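Local coordinates for AB hydrolase-1 domain-containing protein (PDB 4L9A), which probably acts as a carboxylesterase of the alpha/beta hydrolase superfamily in the cariogenic bacterium Streptococcus mutans, at residues G40-V45 and D68-L73; F109-L114 and A134-I139. All blocks are in the same frame, centred on the assembly; numbering follows the deposited sequence.

Coming in from the N terminus, the chain enters strand 43-47, passes through a connection holding the short helices 55-58 and 60-63, and returns beside its start as strand 71-75; interaction 1 closes that loop. Helix 93-106 then carries the chain to the other side of strand 43-47, where strand 111-117 is laid down. Helix 120-130 follows, and interaction 2 closes the second loop by pairing strand 134-141 with 111-117. The two closures run in series, neither nesting nor crossing. Together they set the order 71-75, 43-47, 111-117, 134-141 at the parallel centre of the sheet, joined in the middle where the backbones of Cys-43 and Val-45 hydrogen-bond to those of Ser-111 and Leu-113.

Interaction 1 (G40-V45 and D68-L73); sequences GNPCFV and DSIGIL
Phe-44 N gives its hydrogen to Gly-71 O at 2.8 Å, from well above the carbonyl plane (54° out of it). Two more backbone bonds flank this one, Gly-71 N to Pro-42 O and Leu-73 N to Phe-44 O, both 2.9 Å, so the segments pair as parallel strands whose short axes differ by 23°. Before the pairing starts, the cis peptide preceding Pro-42 and the unusual backbone of Gly-40, at angles suited to glycine, bend the chain across the start of 71-73: Gly-40 O comes to 3.4 Å from Gly-71 CA, a CH...O contact, and there is no side chain on either residue to hold them apart.

Ile-70 packs with both of its branches. CG2, anti to the backbone N, wedges in beside Pro-42 O and reaches Phe-44 CD2 at 3.5 Å, meeting the ring obliquely; CD1 lies 4.0 Å from Pro-42 CD. On the face that carries Phe-44 and Ile-72, Phe-44 CB lies 4.2 Å from Ile-72 CD1. On the reverse face, with Val-45 and Leu-73, the SG of Cys-43 extends anti to its own N (chi1 -178°) and settles over the Ile-72 to Leu-73 peptide, 3.6 Å from Leu-73 N.

Asn-41 turns away from 68-73, its OD1 accepting from Gln-110 N and Ser-111 N. Helix 93-106 packs on the Val-45 and Leu-73 face through Ile-103 and Phe-104, while strand 33-38 flanks 71-75 and strand 111-117 flanks 43-47.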
# COMPACT_ATOMS: atom_id res chain seq x y z
N GLY A 40 -2.89 8.86 18.03
CA GLY A 40 -1.75 8.17 18.60
C GLY A 40 -0.47 8.46 17.85
O GLY A 40 -0.49 8.70 16.64
N ASN A 41 0.64 8.45 18.58
CA ASN A 41 1.96 8.78 18.05
C ASN A 41 2.96 7.70 18.45
O ASN A 41 3.05 7.36 19.63
CB ASN A 41 2.38 10.14 18.62
CG ASN A 41 3.47 10.81 17.80
OD1 ASN A 41 3.36 10.95 16.59
ND2 ASN A 41 4.54 11.23 18.48
N PRO A 42 3.70 7.12 17.48
CA PRO A 42 3.67 7.43 16.05
C PRO A 42 2.43 6.87 15.36
O PRO A 42 1.69 6.06 15.93
CB PRO A 42 4.90 6.69 15.51
CG PRO A 42 5.06 5.53 16.43
CD PRO A 42 4.70 6.08 17.79
N CYS A 43 2.20 7.32 14.14
CA CYS A 43 1.04 6.88 13.39
C CYS A 43 1.46 5.91 12.28
O CYS A 43 2.36 6.21 11.49
CB CYS A 43 0.31 8.08 12.79
SG CYS A 43 -1.20 7.68 11.88
N PHE A 44 0.81 4.75 12.24
CA PHE A 44 0.97 3.85 11.10
C PHE A 44 0.09 4.27 9.94
O PHE A 44 -1.15 4.22 10.02
CB PHE A 44 0.69 2.40 11.50
CG PHE A 44 1.93 1.64 11.89
CD1 PHE A 44 2.42 0.62 11.09
CD2 PHE A 44 2.61 1.95 13.06
CE1 PHE A 44 3.57 -0.08 11.45
CE2 PHE A 44 3.75 1.26 13.43
CZ PHE A 44 4.23 0.24 12.62
N VAL A 45 0.74 4.69 8.86
CA VAL A 45 0.07 5.15 7.66
C VAL A 45 0.06 4.02 6.63
O VAL A 45 1.11 3.48 6.28
CB VAL A 45 0.80 6.37 7.07
CG1 VAL A 45 0.16 6.78 5.75
CG2 VAL A 45 0.82 7.54 8.07
N ASP A 68 -3.27 -0.33 20.85
CA ASP A 68 -4.23 0.76 20.72
C ASP A 68 -3.57 2.13 20.85
O ASP A 68 -4.11 3.13 20.41
CB ASP A 68 -5.35 0.61 21.74
CG ASP A 68 -6.16 -0.65 21.53
OD1 ASP A 68 -5.83 -1.68 22.15
OD2 ASP A 68 -7.11 -0.61 20.72
N SER A 69 -2.38 2.15 21.44
CA SER A 69 -1.66 3.40 21.66
C SER A 69 -1.08 3.97 20.37
O SER A 69 -0.78 5.15 20.27
CB SER A 69 -0.56 3.21 22.71
OG SER A 69 0.18 2.03 22.45
N ILE A 70 -0.93 3.10 19.37
CA ILE A 70 -0.33 3.48 18.10
C ILE A 70 -1.40 4.10 17.21
O ILE A 70 -2.52 3.59 17.15
CB ILE A 70 0.30 2.26 17.39
CG1 ILE A 70 1.50 1.74 18.19
CG2 ILE A 70 0.71 2.61 15.97
CD1 ILE A 70 2.65 2.74 18.29
N GLY A 71 -1.05 5.19 16.54
CA GLY A 71 -1.98 5.85 15.64
C GLY A 71 -2.19 5.05 14.36
O GLY A 71 -1.35 4.24 13.99
N ILE A 72 -3.31 5.28 13.69
CA ILE A 72 -3.60 4.63 12.43
C ILE A 72 -4.11 5.69 11.45
O ILE A 72 -4.93 6.52 11.81
CB ILE A 72 -4.70 3.55 12.58
CG1 ILE A 72 -4.31 2.50 13.62
CG2 ILE A 72 -5.01 2.90 11.24
CD1 ILE A 72 -3.09 1.63 13.21
N LEU A 73 -3.61 5.66 10.22
CA LEU A 73 -4.20 6.45 9.14
C LEU A 73 -4.23 5.60 7.90
O LEU A 73 -3.18 5.23 7.37
CB LEU A 73 -3.39 7.73 8.87
CG LEU A 73 -3.81 8.58 7.68
CD1 LEU A 73 -5.29 9.07 7.80
CD2 LEU A 73 -2.87 9.77 7.54

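Interaction 2 (F109-L114 and A134-I139)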
# COMPACT_ATOMS: atom_id res chain seq x y z
N PHE A 109 -0.60 13.60 14.57
CA PHE A 109 0.62 12.82 14.76
C PHE A 109 1.87 13.58 14.31
O PHE A 109 1.84 14.28 13.31
CB PHE A 109 0.53 11.45 14.08
CG PHE A 109 0.51 11.50 12.57
CD1 PHE A 109 -0.69 11.60 11.88
CD2 PHE A 109 1.69 11.40 11.85
CE1 PHE A 109 -0.71 11.62 10.49
CE2 PHE A 109 1.68 11.43 10.45
CZ PHE A 109 0.47 11.54 9.77
N GLN A 110 2.95 13.45 15.07
CA GLN A 110 4.18 14.14 14.71
C GLN A 110 5.21 13.21 14.04
O GLN A 110 6.08 13.67 13.30
CB GLN A 110 4.79 14.87 15.92
CG GLN A 110 4.08 16.18 16.24
CD GLN A 110 3.90 17.05 15.00
OE1 GLN A 110 4.78 17.10 14.14
NE2 GLN A 110 2.75 17.71 14.89
N SER A 111 5.10 11.92 14.31
CA SER A 111 5.95 10.93 13.63
C SER A 111 5.11 9.78 13.08
O SER A 111 3.97 9.56 13.51
CB SER A 111 7.02 10.41 14.58
OG SER A 111 6.42 9.78 15.70
N TYR A 112 5.66 9.06 12.10
CA TYR A 112 4.90 7.99 11.47
C TYR A 112 5.78 6.87 10.92
O TYR A 112 6.99 7.04 10.74
CB TYR A 112 4.06 8.56 10.34
CG TYR A 112 4.88 9.05 9.17
CD1 TYR A 112 5.55 10.28 9.23
CD2 TYR A 112 5.01 8.30 8.03
CE1 TYR A 112 6.31 10.73 8.16
CE2 TYR A 112 5.77 8.73 6.95
CZ TYR A 112 6.42 9.95 7.02
OH TYR A 112 7.17 10.39 5.95
N LEU A 113 5.14 5.74 10.67
CA LEU A 113 5.72 4.69 9.83
C LEU A 113 4.76 4.47 8.68
O LEU A 113 3.55 4.54 8.85
CB LEU A 113 5.89 3.38 10.62
CG LEU A 113 7.02 3.34 11.65
CD1 LEU A 113 6.55 3.97 12.95
CD2 LEU A 113 7.46 1.90 11.88
N LEU A 114 5.32 4.24 7.50
CA LEU A 114 4.52 3.93 6.32
C LEU A 114 4.48 2.42 6.14
O LEU A 114 5.52 1.76 6.22
CB LEU A 114 5.15 4.56 5.09
CG LEU A 114 4.61 5.94 4.71
CD1 LEU A 114 5.54 6.65 3.72
CD2 LEU A 114 3.20 5.79 4.15
N ALA A 134 8.26 13.34 10.92
CA ALA A 134 9.37 12.41 10.98
C ALA A 134 8.96 10.97 10.69
O ALA A 134 8.11 10.41 11.38
CB ALA A 134 10.07 12.48 12.33
N CYS A 135 9.58 10.38 9.68
CA CYS A 135 9.35 8.99 9.37
C CYS A 135 10.25 8.10 10.21
O CYS A 135 11.47 8.26 10.21
CB CYS A 135 9.60 8.74 7.89
SG CYS A 135 9.21 7.08 7.37
N LEU A 136 9.66 7.16 10.94
CA LEU A 136 10.44 6.24 11.78
C LEU A 136 10.74 4.89 11.12
O LEU A 136 11.54 4.11 11.63
CB LEU A 136 9.72 5.99 13.10
CG LEU A 136 9.44 7.24 13.93
CD1 LEU A 136 8.59 6.90 15.14
CD2 LEU A 136 10.74 7.89 14.35
N GLY A 137 10.09 4.60 10.00
CA GLY A 137 10.25 3.30 9.39
C GLY A 137 9.38 3.09 8.18
O GLY A 137 8.32 3.70 8.03
N PHE A 138 9.84 2.20 7.30
CA PHE A 138 9.07 1.78 6.15
C PHE A 138 8.80 0.29 6.26
O PHE A 138 9.72 -0.48 6.53
CB PHE A 138 9.82 2.09 4.85
CG PHE A 138 9.14 1.56 3.61
CD1 PHE A 138 8.02 2.21 3.09
CD2 PHE A 138 9.62 0.43 2.97
CE1 PHE A 138 7.39 1.73 1.95
CE2 PHE A 138 9.00 -0.05 1.84
CZ PHE A 138 7.87 0.59 1.33
N ILE A 139 7.55 -0.12 6.06
CA ILE A 139 7.18 -1.53 6.07
C ILE A 139 6.58 -1.85 4.71
O ILE A 139 5.50 -1.37 4.37
CB ILE A 139 6.15 -1.84 7.17
CG1 ILE A 139 6.58 -1.25 8.52
CG2 ILE A 139 5.91 -3.34 7.27
CD1 ILE A 139 7.90 -1.79 9.05
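With chi1 at 68°, Tyr-112 holds its ring between its own backbone N and carbonyl carbon, which leans the ring across toward 134-135, against the backbone of Cys-135. Cys-135 CA is the atom over the face, offset toward the rim and 3.9 Å from the ring centroid, a CH-pi contact. CB of Cys-135 lies 3.5 Å from Tyr-112 CZ, and SG, anti to its own backbone N, extends obliquely beside the ring, nearest CE2 and 4.4 Å from the centroid, a sulfur-aromatic contact. The ring's CD1 end comes to 3.3 Å from Ala-134 O, which also accepts from Tyr-112 N. At the far end the phenol OH is hydrogen-bonded to Ser-131 OG, fixing the ring from beyond the contact.

These strands are the two arms of a right-handed beta-alpha-beta crossover through helix 120-130; the turn from strand 111-117 into that helix is, by its place in the fold, probably the nucleophile elbow of the alpha/beta hydrolases. Their parallel pairing is broken by a beta bulge. Leu-136 N bonds Tyr-112 O at 2.7 Å and nearly straight (174° at the hydrogen), but the next acceptor, for Leu-114 N, is Gly-137 O at 3.1 Å instead of Leu-136 O. One extra residue is thus taken up at 136-137, and the buried Gly-137 N is left without a partner. Regular pairing resumes with Ile-139 N on Leu-114 O.

At the bulge, Leu-136 lies back along 111-113: its CD1 is by Ser-111 OG and its CB 3.8 Å from Leu-113 CD1. Helix 275-287 covers Leu-113 and Ile-139, while Met-128 of helix 120-130 packs on Leu-114, Cys-135 and Phe-138.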